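Local coordinates for protein ubiquitin-conjugating enzyme E2 U (Homo sapiens, PDB 1YRV) that uses its conjugating (UBC) domain, the part described here, to take ubiquitin from E1 as a cysteine thioester and attach it to other proteins, at residues I43-V48 with W55-E60; Q73-F78 with K90-P95; P86-F91 with T104-I109; I109-N114 with L129-M134. One frame throughout, in Å; residues are numbered along the deposited sequence.

Overall arrangement
The four contacts follow the UBC core from its meandering antiparallel sheet to the predicted thioester cysteine, Cys108. Contact 1 pairs strands 43-47 and 54-60, and contact 2 pairs 71-77 with 88-91; their centres lie about 10 Å apart and the inner strands join them, with Val57 O 2.8 Å from Leu74 N. Contact 3, about 7 Å from contact 2 between centres, shares Lys90 and Phe91 with it and ties the outer strand to the loop carrying Cys108. Contact 4, its centre about 9 Å from that of contact 3 and sharing Ile109, packs the short helix after that cysteine on helix 124-135. The same helix reaches back to contact 1, where Ile59 CG2 lies 3.4 Å from Gln132 CB.

Contact 1. Residues I43-V48 with W55-E60; sequences ITAKPV and WEVEIE
Pro47 lies across one face of the Trp55 indole: its CG stands 3.6 Å from the centroid of the six-membered ring, a CH-pi contact 30° off the ring normal, and its CD reaches CZ3. The indole gets there because Trp55 CG swings beside its own backbone N (chi1 -61°), which turns the ring toward the partner strand, against Pro47. Ala45 CB meets the same ring at CE3, 4.1 Å away, and also Val57 CG1. Farther along the same side of the sheet Ile43 and Ile59 run side by side, CG1 of Ile43 at 3.9 Å from CG2 of Ile59. The two strands form the first antiparallel hairpin of the UBC sheet. Thr44 and Glu58 exchange two backbone hydrogen bonds, as do Lys46 and Glu56; Glu58 N to Thr44 O, at 3.0 Å, is nearly straight (169°). Helix 23-38 backs the apolar side, Phe32 touching both Pro47 and Trp55, while Trp55 NE1 donates to the carbonyl oxygen of Met52. The other face, with Thr44, Lys46, Glu56 and Glu58, is exposed. There the extended Glu56 chain crosses Val48 at about a right angle, OE1 lying 3.7 Å from Val48 CG2.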
loop_
_atom_site.group_PDB
_atom_site.type_symbol
_atom_site.label_atom_id
_atom_site.label_comp_id
_atom_site.label_asym_id
_atom_site.label_seq_id
_atom_site.Cartn_x
_atom_site.Cartn_y
_atom_site.Cartn_z
ATOM N N ILE A 43 -1.393 10.433 -5.166
ATOM C CA ILE A 43 -2.093 9.474 -4.344
ATOM C C ILE A 43 -3.609 9.622 -4.437
ATOM O O ILE A 43 -4.165 10.696 -4.212
ATOM C CB ILE A 43 -1.649 9.627 -2.897
ATOM C CG1 ILE A 43 -0.318 8.912 -2.709
ATOM C CG2 ILE A 43 -2.714 9.093 -1.963
ATOM C CD1 ILE A 43 0.572 9.584 -1.766
ATOM N N THR A 44 -4.270 8.522 -4.764
ATOM C CA THR A 44 -5.718 8.496 -4.900
ATOM C C THR A 44 -6.217 7.305 -4.130
ATOM O O THR A 44 -5.628 6.223 -4.203
ATOM C CB THR A 44 -6.117 8.318 -6.352
ATOM O OG1 THR A 44 -5.346 9.221 -7.153
ATOM C CG2 THR A 44 -7.591 8.620 -6.541
ATOM N N ALA A 45 -7.293 7.502 -3.379
ATOM C CA ALA A 45 -7.862 6.422 -2.578
ATOM C C ALA A 45 -9.350 6.645 -2.499
ATOM O O ALA A 45 -9.812 7.744 -2.219
ATOM C CB ALA A 45 -7.246 6.416 -1.194
ATOM N N LYS A 46 -10.100 5.598 -2.772
ATOM C CA LYS A 46 -11.538 5.721 -2.759
ATOM C C LYS A 46 -12.195 4.544 -2.050
ATOM O O LYS A 46 -11.834 3.390 -2.293
ATOM C CB LYS A 46 -12.028 5.798 -4.207
ATOM C CG LYS A 46 -13.480 6.204 -4.379
ATOM C CD LYS A 46 -13.719 7.698 -4.061
ATOM C CE LYS A 46 -15.218 7.936 -3.817
ATOM N NZ LYS A 46 -16.053 6.914 -4.572
ATOM N N PRO A 47 -13.151 4.820 -1.138
ATOM C CA PRO A 47 -13.845 3.744 -0.426
ATOM C C PRO A 47 -14.675 3.042 -1.495
ATOM O O PRO A 47 -15.371 3.689 -2.279
ATOM C CB PRO A 47 -14.756 4.483 0.545
ATOM C CG PRO A 47 -14.194 5.803 0.647
ATOM C CD PRO A 47 -13.685 6.121 -0.725
ATOM N N VAL A 48 -14.617 1.727 -1.524
ATOM C CA VAL A 48 -15.368 1.007 -2.518
ATOM C C VAL A 48 -16.469 0.191 -1.831
ATOM O O VAL A 48 -16.953 -0.802 -2.366
ATOM C CB VAL A 48 -14.398 0.134 -3.352
ATOM C CG1 VAL A 48 -13.943 -1.077 -2.556
ATOM C CG2 VAL A 48 -15.032 -0.235 -4.659
ATOM N N TRP A 55 -11.010 -0.420 0.198
ATOM C CA TRP A 55 -10.497 0.713 -0.595
ATOM C C TRP A 55 -9.764 0.346 -1.859
ATOM O O TRP A 55 -9.126 -0.699 -1.952
ATOM C CB TRP A 55 -9.508 1.546 0.215
ATOM C CG TRP A 55 -10.101 2.114 1.401
ATOM C CD1 TRP A 55 -10.489 1.445 2.513
ATOM C CD2 TRP A 55 -10.507 3.479 1.573
ATOM N NE1 TRP A 55 -11.123 2.311 3.372
ATOM C CE2 TRP A 55 -11.144 3.557 2.821
ATOM C CE3 TRP A 55 -10.381 4.638 0.792
ATOM C CZ2 TRP A 55 -11.680 4.750 3.301
ATOM C CZ3 TRP A 55 -10.908 5.830 1.269
ATOM C CH2 TRP A 55 -11.551 5.875 2.526
ATOM N N GLU A 56 -9.827 1.252 -2.822
ATOM C CA GLU A 56 -9.109 1.080 -4.062
ATOM C C GLU A 56 -8.119 2.226 -4.146
ATOM O O GLU A 56 -8.491 3.409 -4.131
ATOM C CB GLU A 56 -10.060 1.088 -5.239
ATOM C CG GLU A 56 -10.718 -0.250 -5.457
ATOM C CD GLU A 56 -11.623 -0.247 -6.681
ATOM O OE1 GLU A 56 -12.287 -1.275 -6.945
ATOM O OE2 GLU A 56 -11.668 0.792 -7.376
ATOM N N VAL A 57 -6.844 1.875 -4.220
ATOM C CA VAL A 57 -5.837 2.904 -4.254
ATOM C C VAL A 57 -4.808 2.801 -5.373
ATOM O O VAL A 57 -4.475 1.719 -5.848
ATOM C CB VAL A 57 -5.060 2.981 -2.907
ATOM C CG1 VAL A 57 -5.997 2.731 -1.750
ATOM C CG2 VAL A 57 -3.910 2.007 -2.893
ATOM N N GLU A 58 -4.314 3.968 -5.761
ATOM C CA GLU A 58 -3.279 4.141 -6.778
ATOM C C GLU A 58 -2.214 5.088 -6.235
ATOM O O GLU A 58 -2.509 6.232 -5.856
ATOM C CB GLU A 58 -3.884 4.713 -8.056
ATOM C CG GLU A 58 -4.592 3.655 -8.880
ATOM C CD GLU A 58 -4.784 4.050 -10.357
ATOM O OE1 GLU A 58 -3.895 4.743 -10.926
ATOM O OE2 GLU A 58 -5.815 3.634 -10.950
ATOM N N ILE A 59 -0.983 4.597 -6.184
ATOM C CA ILE A 59 0.119 5.393 -5.684
ATOM C C ILE A 59 1.202 5.517 -6.741
ATOM O O ILE A 59 1.702 4.513 -7.232
ATOM C CB ILE A 59 0.735 4.771 -4.434
ATOM C CG1 ILE A 59 -0.340 4.484 -3.392
ATOM C CG2 ILE A 59 1.728 5.746 -3.816
ATOM C CD1 ILE A 59 0.182 3.708 -2.188
ATOM N N GLU A 60 1.541 6.748 -7.118
ATOM C CA GLU A 60 2.570 6.946 -8.135
ATOM C C GLU A 60 3.956 6.593 -7.598
ATOM O O GLU A 60 4.244 6.761 -6.399
ATOM C CB GLU A 60 2.554 8.386 -8.646
ATOM C CG GLU A 60 1.323 8.720 -9.476
ATOM C CD GLU A 60 1.295 10.184 -9.962
ATOM O OE1 GLU A 60 2.163 10.978 -9.512
ATOM O OE2 GLU A 60 0.400 10.536 -10.781
#

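Contact 2. Residues Q73-F78 with K90-P95; sequences QLTIHF and KFITIP
Gln73 O is gripped twice, by Ile92 N at 3.2 Å and by a water at 3.1 Å that donates to it. The same water accepts from Thr93 N, so it bridges the two segments just where the outer strand gives way to a loop. This is the far end of the antiparallel hairpin made by strands 71-77 and 88-91, the last two of the UBC sheet. Within the hairpin Thr75 and Lys90 form a hydrogen-bonded pair: Thr75 N reaches Lys90 O at 2.9 Å, and Lys90 N returns a bond to Thr75 O. Leu74 and Phe91 are the adjoining non-hydrogen-bonded pair, and their side chains make the buried part of the contact. Leu74 puts CD2 squarely over the middle of the Phe91 ring, 3.3 Å from the centroid and only 10° off the normal, a close CH-pi contact. Pro95, from the loop that follows the strand, turns its CG to the opposite face, so the ring is sandwiched between two aliphatic groups. The bridging water lies at the ring edge, in its plane. Leu135 of helix 124-135 also touches Phe91, whereas Leu74 packs against Val57 and Ile59 of the preceding strand. On the other face of the sheet Ile92 crosses Thr75 at about a right angle. Thr75 turns its methyl beside its own backbone N, and this branch meets Ile92: CG2 is 3.6 Å from Ile92 CG1.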
loop_
_atom_site.group_PDB
_atom_site.type_symbol
_atom_site.label_atom_id
_atom_site.label_comp_id
_atom_site.label_asym_id
_atom_site.label_seq_id
_atom_site.Cartn_x
_atom_site.Cartn_y
_atom_site.Cartn_z
ATOM N N GLN A 73 -1.199 -0.053 -8.068
ATOM C CA GLN A 73 -2.648 -0.180 -7.924
ATOM C C GLN A 73 -2.915 -1.261 -6.889
ATOM O O GLN A 73 -2.650 -2.435 -7.122
ATOM C CB GLN A 73 -3.278 -0.559 -9.245
ATOM C CG GLN A 73 -3.210 0.548 -10.241
ATOM C CD GLN A 73 -3.567 0.072 -11.608
ATOM O OE1 GLN A 73 -2.827 -0.708 -12.203
ATOM N NE2 GLN A 73 -4.717 0.517 -12.121
ATOM N N LEU A 74 -3.456 -0.847 -5.750
ATOM C CA LEU A 74 -3.698 -1.745 -4.637
ATOM C C LEU A 74 -5.127 -1.698 -4.122
ATOM O O LEU A 74 -5.932 -0.865 -4.533
ATOM C CB LEU A 74 -2.783 -1.312 -3.490
ATOM C CG LEU A 74 -1.338 -0.996 -3.833
ATOM C CD1 LEU A 74 -0.811 0.138 -2.965
ATOM C CD2 LEU A 74 -0.519 -2.243 -3.671
ATOM N N THR A 75 -5.434 -2.632 -3.229
ATOM C CA THR A 75 -6.703 -2.615 -2.530
ATOM C C THR A 75 -6.268 -2.682 -1.067
ATOM O O THR A 75 -5.280 -3.360 -0.715
ATOM C CB THR A 75 -7.649 -3.824 -2.820
ATOM O OG1 THR A 75 -7.024 -5.031 -2.390
ATOM C CG2 THR A 75 -8.012 -3.906 -4.264
ATOM N N ILE A 76 -6.997 -1.974 -0.210
ATOM C CA ILE A 76 -6.684 -1.975 1.222
ATOM C C ILE A 76 -7.944 -2.400 1.983
ATOM O O ILE A 76 -8.986 -1.741 1.900
ATOM C CB ILE A 76 -6.230 -0.566 1.694
ATOM C CG1 ILE A 76 -4.989 -0.143 0.889
ATOM C CG2 ILE A 76 -5.958 -0.565 3.198
ATOM C CD1 ILE A 76 -4.378 1.136 1.353
ATOM N N HIS A 77 -7.848 -3.517 2.686
ATOM C CA HIS A 77 -8.954 -4.020 3.456
ATOM C C HIS A 77 -8.729 -3.817 4.941
ATOM O O HIS A 77 -7.844 -4.414 5.539
ATOM C CB HIS A 77 -9.151 -5.499 3.181
ATOM C CG HIS A 77 -9.924 -6.202 4.251
ATOM N ND1 HIS A 77 -11.266 -5.976 4.471
ATOM C CD2 HIS A 77 -9.530 -7.091 5.195
ATOM C CE1 HIS A 77 -11.667 -6.696 5.504
ATOM N NE2 HIS A 77 -10.634 -7.380 5.961
ATOM N N PHE A 78 -9.511 -2.911 5.507
ATOM C CA PHE A 78 -9.494 -2.657 6.941
ATOM C C PHE A 78 -10.491 -3.619 7.602
ATOM O O PHE A 78 -11.366 -4.193 6.933
ATOM C CB PHE A 78 -9.955 -1.247 7.242
ATOM C CG PHE A 78 -8.988 -0.210 6.814
ATOM C CD1 PHE A 78 -9.098 0.382 5.567
ATOM C CD2 PHE A 78 -7.953 0.189 7.671
ATOM C CE1 PHE A 78 -8.192 1.361 5.173
ATOM C CE2 PHE A 78 -7.030 1.169 7.290
ATOM C CZ PHE A 78 -7.140 1.769 6.046
ATOM N N LYS A 90 -3.091 -5.459 -0.655
ATOM C CA LYS A 90 -2.772 -6.387 -1.706
ATOM C C LYS A 90 -2.691 -5.696 -3.040
ATOM O O LYS A 90 -3.424 -4.737 -3.309
ATOM C CB LYS A 90 -3.814 -7.485 -1.787
ATOM C CG LYS A 90 -3.698 -8.491 -0.676
ATOM C CD LYS A 90 -4.870 -9.460 -0.696
ATOM C CE LYS A 90 -4.749 -10.470 0.450
ATOM N NZ LYS A 90 -3.407 -11.193 0.397
ATOM N N PHE A 91 -1.775 -6.196 -3.868
ATOM C CA PHE A 91 -1.587 -5.686 -5.213
ATOM C C PHE A 91 -2.645 -6.333 -6.083
ATOM O O PHE A 91 -2.751 -7.546 -6.115
ATOM C CB PHE A 91 -0.201 -6.064 -5.714
ATOM C CG PHE A 91 0.759 -4.949 -5.654
ATOM C CD1 PHE A 91 0.831 -4.048 -6.688
ATOM C CD2 PHE A 91 1.567 -4.769 -4.538
ATOM C CE1 PHE A 91 1.676 -2.968 -6.614
ATOM C CE2 PHE A 91 2.423 -3.686 -4.449
ATOM C CZ PHE A 91 2.483 -2.787 -5.492
ATOM N N ILE A 92 -3.433 -5.525 -6.780
ATOM C CA ILE A 92 -4.476 -6.059 -7.636
ATOM C C ILE A 92 -3.866 -7.049 -8.627
ATOM O O ILE A 92 -4.383 -8.160 -8.808
ATOM C CB ILE A 92 -5.216 -4.915 -8.368
ATOM C CG1 ILE A 92 -6.180 -4.242 -7.389
ATOM C CG2 ILE A 92 -5.956 -5.449 -9.584
ATOM C CD1 ILE A 92 -6.446 -2.785 -7.661
ATOM N N THR A 93 -2.759 -6.653 -9.259
ATOM C CA THR A 93 -2.067 -7.532 -10.201
ATOM C C THR A 93 -0.653 -7.733 -9.698
ATOM O O THR A 93 0.133 -6.793 -9.674
ATOM C CB THR A 93 -2.006 -6.936 -11.606
ATOM O OG1 THR A 93 -3.308 -6.494 -11.993
ATOM C CG2 THR A 93 -1.568 -7.988 -12.590
ATOM N N ILE A 94 -0.346 -8.963 -9.279
ATOM C CA ILE A 94 0.970 -9.294 -8.759
ATOM C C ILE A 94 2.025 -8.654 -9.638
ATOM O O ILE A 94 2.078 -8.919 -10.837
ATOM C CB ILE A 94 1.185 -10.806 -8.727
ATOM C CG1 ILE A 94 0.223 -11.435 -7.712
ATOM C CG2 ILE A 94 2.632 -11.120 -8.393
ATOM C CD1 ILE A 94 0.260 -12.948 -7.692
ATOM N N PRO A 95 2.861 -7.776 -9.048
ATOM C CA PRO A 95 3.937 -7.063 -9.742
ATOM C C PRO A 95 5.269 -7.788 -9.611
ATOM O O PRO A 95 5.422 -8.654 -8.757
ATOM C CB PRO A 95 3.949 -5.731 -9.025
ATOM C CG PRO A 95 3.766 -6.179 -7.593
ATOM C CD PRO A 95 2.685 -7.241 -7.681
HETATM O O HOH W 1 -1.697 -4.005 -9.636
#

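Contact 3. Residues P86-F91 with T104-I109; sequences PPVVKF and TGQPCI
With its CG anti to the backbone N (chi1 -159°), Gln106 sends an extended side chain back along strand 88-91, where CG passes 3.1 Å from Val89 O. Lys90 runs out to meet it, extended as far as CE and then bent at the last torsion (chi4 -55°), which brings NZ beside the Gln106 amide and the Thr104 methyl. The orientation of that amide is uncertain. The backbone tie is firmer: Phe91 N donates to Gly105 O at 2.7 Å. The same oxygen lies in the plane of the Phe91 ring, at its edge, and 3.1 Å from Phe91 CB. Gly105 has a positive phi (68°), a turn that glycine takes easily. Next in the loop, Pro107 packs on Val89, its CD 3.3 Å from Val89 O and its CG 3.9 Å from Val89 CG1. The two side chains cross at about a right angle. The backbone of loop 104-107 likewise crosses strand 88-91 at nearly a right angle and leads on to Cys108, the predicted thioester-forming cysteine of the UBC domain. Around this crossing, Pro107 rests on Leu135 of helix 124-135, while Val89 touches both Ile76 of the neighbouring strand 71-77 and Leu112 of the short helix 110-113.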
loop_
_atom_site.group_PDB
_atom_site.type_symbol
_atom_site.label_atom_id
_atom_site.label_comp_id
_atom_site.label_asym_id
_atom_site.label_seq_id
_atom_site.Cartn_x
_atom_site.Cartn_y
_atom_site.Cartn_z
ATOM N N PRO A 86 -3.589 -3.418 11.680
ATOM C CA PRO A 86 -3.279 -2.900 10.337
ATOM C C PRO A 86 -4.220 -3.406 9.251
ATOM O O PRO A 86 -4.749 -4.506 9.327
ATOM C CB PRO A 86 -1.843 -3.387 10.078
ATOM C CG PRO A 86 -1.764 -4.707 10.888
ATOM C CD PRO A 86 -2.490 -4.280 12.182
ATOM N N PRO A 87 -4.446 -2.598 8.208
ATOM C CA PRO A 87 -5.336 -3.099 7.162
ATOM C C PRO A 87 -4.570 -4.182 6.402
ATOM O O PRO A 87 -3.397 -4.436 6.691
ATOM C CB PRO A 87 -5.607 -1.850 6.294
ATOM C CG PRO A 87 -4.341 -1.038 6.451
ATOM C CD PRO A 87 -3.954 -1.238 7.921
ATOM N N VAL A 88 -5.230 -4.866 5.481
ATOM C CA VAL A 88 -4.519 -5.844 4.671
ATOM C C VAL A 88 -4.379 -5.187 3.291
ATOM O O VAL A 88 -5.376 -4.802 2.669
ATOM C CB VAL A 88 -5.296 -7.145 4.468
ATOM C CG1 VAL A 88 -4.557 -8.009 3.442
ATOM C CG2 VAL A 88 -5.447 -7.914 5.793
ATOM N N VAL A 89 -3.150 -5.059 2.818
ATOM C CA VAL A 89 -2.910 -4.443 1.524
ATOM C C VAL A 89 -2.491 -5.525 0.522
ATOM O O VAL A 89 -1.657 -6.401 0.818
ATOM C CB VAL A 89 -1.781 -3.348 1.614
ATOM C CG1 VAL A 89 -1.399 -2.859 0.224
ATOM C CG2 VAL A 89 -2.245 -2.176 2.474
ATOM N N LYS A 90 -3.091 -5.459 -0.655
ATOM C CA LYS A 90 -2.772 -6.387 -1.706
ATOM C C LYS A 90 -2.691 -5.696 -3.040
ATOM O O LYS A 90 -3.424 -4.737 -3.309
ATOM C CB LYS A 90 -3.814 -7.485 -1.787
ATOM C CG LYS A 90 -3.698 -8.491 -0.676
ATOM C CD LYS A 90 -4.870 -9.460 -0.696
ATOM C CE LYS A 90 -4.749 -10.470 0.450
ATOM N NZ LYS A 90 -3.407 -11.193 0.397
ATOM N N PHE A 91 -1.775 -6.196 -3.868
ATOM C CA PHE A 91 -1.587 -5.686 -5.213
ATOM C C PHE A 91 -2.645 -6.333 -6.083
ATOM O O PHE A 91 -2.751 -7.546 -6.115
ATOM C CB PHE A 91 -0.201 -6.064 -5.714
ATOM C CG PHE A 91 0.759 -4.949 -5.654
ATOM C CD1 PHE A 91 0.831 -4.048 -6.688
ATOM C CD2 PHE A 91 1.567 -4.769 -4.538
ATOM C CE1 PHE A 91 1.676 -2.968 -6.614
ATOM C CE2 PHE A 91 2.423 -3.686 -4.449
ATOM C CZ PHE A 91 2.483 -2.787 -5.492
ATOM N N THR A 104 1.078 -14.138 -3.159
ATOM C CA THR A 104 0.007 -13.441 -2.440
ATOM C C THR A 104 -0.297 -12.035 -2.958
ATOM O O THR A 104 -1.343 -11.471 -2.632
ATOM C CB THR A 104 0.371 -13.281 -0.955
ATOM O OG1 THR A 104 0.909 -14.512 -0.466
ATOM C CG2 THR A 104 -0.855 -12.890 -0.131
ATOM N N GLY A 105 0.625 -11.465 -3.737
ATOM C CA GLY A 105 0.443 -10.119 -4.257
ATOM C C GLY A 105 0.509 -9.121 -3.116
ATOM O O GLY A 105 0.258 -7.931 -3.282
ATOM N N GLN A 106 0.858 -9.628 -1.946
ATOM C CA GLN A 106 0.955 -8.819 -0.763
ATOM C C GLN A 106 2.371 -8.305 -0.528
ATOM O O GLN A 106 3.347 -9.055 -0.552
ATOM C CB GLN A 106 0.494 -9.650 0.423
ATOM C CG GLN A 106 0.078 -8.857 1.617
ATOM C CD GLN A 106 -0.812 -9.666 2.553
ATOM O OE1 GLN A 106 -0.766 -9.511 3.773
ATOM N NE2 GLN A 106 -1.638 -10.526 1.975
ATOM N N PRO A 107 2.491 -7.005 -0.272
ATOM C CA PRO A 107 3.779 -6.353 -0.019
ATOM C C PRO A 107 4.336 -6.598 1.386
ATOM O O PRO A 107 3.626 -6.407 2.341
ATOM C CB PRO A 107 3.455 -4.889 -0.244
ATOM C CG PRO A 107 2.033 -4.782 0.227
ATOM C CD PRO A 107 1.385 -6.029 -0.309
ATOM N N CYS A 108 5.595 -7.002 1.501
ATOM C CA CYS A 108 6.216 -7.237 2.793
ATOM C C CYS A 108 6.593 -5.904 3.404
ATOM O O CYS A 108 7.624 -5.312 3.069
ATOM C CB CYS A 108 7.477 -8.067 2.652
ATOM S SG CYS A 108 7.221 -9.676 1.915
ATOM N N ILE A 109 5.744 -5.440 4.305
ATOM C CA ILE A 109 5.942 -4.171 4.964
ATOM C C ILE A 109 5.907 -4.449 6.441
ATOM O O ILE A 109 4.941 -5.020 6.935
ATOM C CB ILE A 109 4.791 -3.205 4.651
ATOM C CG1 ILE A 109 4.703 -2.968 3.146
ATOM C CG2 ILE A 109 4.985 -1.909 5.426
ATOM C CD1 ILE A 109 5.983 -2.462 2.537
#

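Contact 4. Residues I109-N114 with L129-M134; sequences IDFLDN and LALQVM
This is an apolar helix-to-helix contact just beyond the predicted active-site cysteine: the short helix 110-113 and its N-cap residue Ile109 lean on helix 124-135 of the UBC fold. Phe111 is the main wedge. Its CG lies between the backbone N and the carbonyl carbon (chi1 76°), a setting that directs the ring at the longer helix. There Phe111 CE2 meets Ala130 CB at 3.8 Å. Phe111 CZ lies 4.1 Å from Leu131 CD1. The Met134 methyl CE comes to the ring edge, near its plane, 3.8 Å from Phe111 CE2. Met134 SD stands 5.1 Å from the ring centroid and 79° off the normal, making a Met-aromatic contact at the edge. The extended Met134 chain brings that sulfur alongside Ile109 as well, 3.6 Å from Ile109 CG2, so the sulfur faces both the isoleucine branch and the phenyl rim. Tyr122 stacks on Phe111, and Leu131 carries the packing on to Ile59 of the sheet. From the last turn of the short helix Asp113 reaches back to its start, OD2 accepting a weak bond from Ile109 N. Across the interface itself the matched groups are methyls, a thioether and an aromatic ring, so its cohesion comes from hydrophobic and dispersion forces, supplemented by the sulfur's approach to the ring edge.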
loop_
_atom_site.group_PDB
_atom_site.type_symbol
_atom_site.label_atom_id
_atom_site.label_comp_id
_atom_site.label_asym_id
_atom_site.label_seq_id
_atom_site.Cartn_x
_atom_site.Cartn_y
_atom_site.Cartn_z
ATOM N N ILE A 109 5.744 -5.440 4.305
ATOM C CA ILE A 109 5.942 -4.171 4.964
ATOM C C ILE A 109 5.907 -4.449 6.441
ATOM O O ILE A 109 4.941 -5.020 6.935
ATOM C CB ILE A 109 4.791 -3.205 4.651
ATOM C CG1 ILE A 109 4.703 -2.968 3.146
ATOM C CG2 ILE A 109 4.985 -1.909 5.426
ATOM C CD1 ILE A 109 5.983 -2.462 2.537
ATOM N N ASP A 110 6.928 -4.023 7.157
ATOM C CA ASP A 110 6.954 -4.264 8.594
ATOM C C ASP A 110 5.725 -3.894 9.419
ATOM O O ASP A 110 5.159 -4.753 10.103
ATOM C CB ASP A 110 8.168 -3.591 9.211
ATOM C CG ASP A 110 9.408 -4.355 8.940
ATOM O OD1 ASP A 110 10.263 -4.466 9.868
ATOM O OD2 ASP A 110 9.522 -4.852 7.782
ATOM N N PHE A 111 5.340 -2.622 9.372
ATOM C CA PHE A 111 4.204 -2.149 10.137
ATOM C C PHE A 111 2.906 -2.801 9.734
ATOM O O PHE A 111 1.867 -2.574 10.354
ATOM C CB PHE A 111 4.084 -0.630 10.052
ATOM C CG PHE A 111 3.543 -0.122 8.753
ATOM C CD1 PHE A 111 2.171 -0.073 8.514
ATOM C CD2 PHE A 111 4.406 0.366 7.785
ATOM C CE1 PHE A 111 1.654 0.473 7.303
ATOM C CE2 PHE A 111 3.918 0.912 6.573
ATOM C CZ PHE A 111 2.539 0.964 6.337
ATOM N N LEU A 112 2.979 -3.652 8.721
ATOM C CA LEU A 112 1.803 -4.337 8.257
ATOM C C LEU A 112 1.833 -5.788 8.658
ATOM O O LEU A 112 0.790 -6.386 8.920
ATOM C CB LEU A 112 1.686 -4.230 6.743
ATOM C CG LEU A 112 1.243 -2.897 6.148
ATOM C CD1 LEU A 112 1.023 -3.163 4.683
ATOM C CD2 LEU A 112 -0.073 -2.371 6.775
ATOM N N ASP A 113 3.037 -6.339 8.746
ATOM C CA ASP A 113 3.217 -7.756 9.065
ATOM C C ASP A 113 3.771 -8.009 10.438
ATOM O O ASP A 113 3.607 -9.090 10.985
ATOM C CB ASP A 113 4.166 -8.407 8.062
ATOM C CG ASP A 113 3.829 -8.058 6.638
ATOM O OD1 ASP A 113 2.640 -7.900 6.340
ATOM O OD2 ASP A 113 4.752 -7.946 5.815
ATOM N N ASN A 114 4.448 -7.023 10.993
ATOM C CA ASN A 114 5.003 -7.213 12.313
ATOM C C ASN A 114 4.115 -6.484 13.319
ATOM O O ASN A 114 4.038 -5.265 13.302
ATOM C CB ASN A 114 6.424 -6.668 12.352
ATOM C CG ASN A 114 7.141 -7.031 13.627
ATOM O OD1 ASN A 114 6.517 -7.348 14.651
ATOM N ND2 ASN A 114 8.460 -6.959 13.590
ATOM N N LEU A 129 1.326 7.368 2.362
ATOM C CA LEU A 129 2.639 7.960 2.141
ATOM C C LEU A 129 3.699 6.927 2.457
ATOM O O LEU A 129 4.650 6.768 1.693
ATOM C CB LEU A 129 2.863 9.207 3.017
ATOM C CG LEU A 129 1.818 10.346 2.920
ATOM C CD1 LEU A 129 2.111 11.396 3.961
ATOM C CD2 LEU A 129 1.803 10.972 1.503
ATOM N N ALA A 130 3.560 6.199 3.564
ATOM C CA ALA A 130 4.592 5.207 3.871
ATOM C C ALA A 130 4.716 4.190 2.740
ATOM O O ALA A 130 5.837 3.863 2.311
ATOM C CB ALA A 130 4.310 4.482 5.213
ATOM N N LEU A 131 3.580 3.690 2.255
ATOM C CA LEU A 131 3.566 2.716 1.144
ATOM C C LEU A 131 4.340 3.248 -0.056
ATOM O O LEU A 131 5.174 2.557 -0.633
ATOM C CB LEU A 131 2.121 2.425 0.712
ATOM C CG LEU A 131 1.464 1.068 1.045
ATOM C CD1 LEU A 131 1.949 0.542 2.340
ATOM C CD2 LEU A 131 -0.043 1.251 1.056
ATOM N N GLN A 132 4.038 4.475 -0.438
ATOM C CA GLN A 132 4.721 5.094 -1.557
ATOM C C GLN A 132 6.229 5.021 -1.413
ATOM O O GLN A 132 6.899 4.531 -2.296
ATOM C CB GLN A 132 4.286 6.548 -1.687
ATOM C CG GLN A 132 4.933 7.243 -2.838
ATOM C CD GLN A 132 4.389 8.652 -3.049
ATOM O OE1 GLN A 132 4.701 9.575 -2.296
ATOM N NE2 GLN A 132 3.544 8.811 -4.059
ATOM N N VAL A 133 6.761 5.477 -0.288
ATOM C CA VAL A 133 8.198 5.448 -0.107
ATOM C C VAL A 133 8.798 4.061 -0.056
ATOM O O VAL A 133 9.802 3.788 -0.720
ATOM C CB VAL A 133 8.611 6.168 1.157
ATOM C CG1 VAL A 133 10.127 6.114 1.305
ATOM C CG2 VAL A 133 8.113 7.615 1.101
ATOM N N MET A 134 8.188 3.188 0.732
ATOM C CA MET A 134 8.671 1.837 0.890
ATOM C C MET A 134 8.601 1.054 -0.403
ATOM O O MET A 134 9.571 0.442 -0.798
ATOM C CB MET A 134 7.871 1.117 1.990
ATOM C CG MET A 134 7.838 1.835 3.359
ATOM S SD MET A 134 7.377 0.778 4.848
ATOM C CE MET A 134 7.533 2.090 6.244
#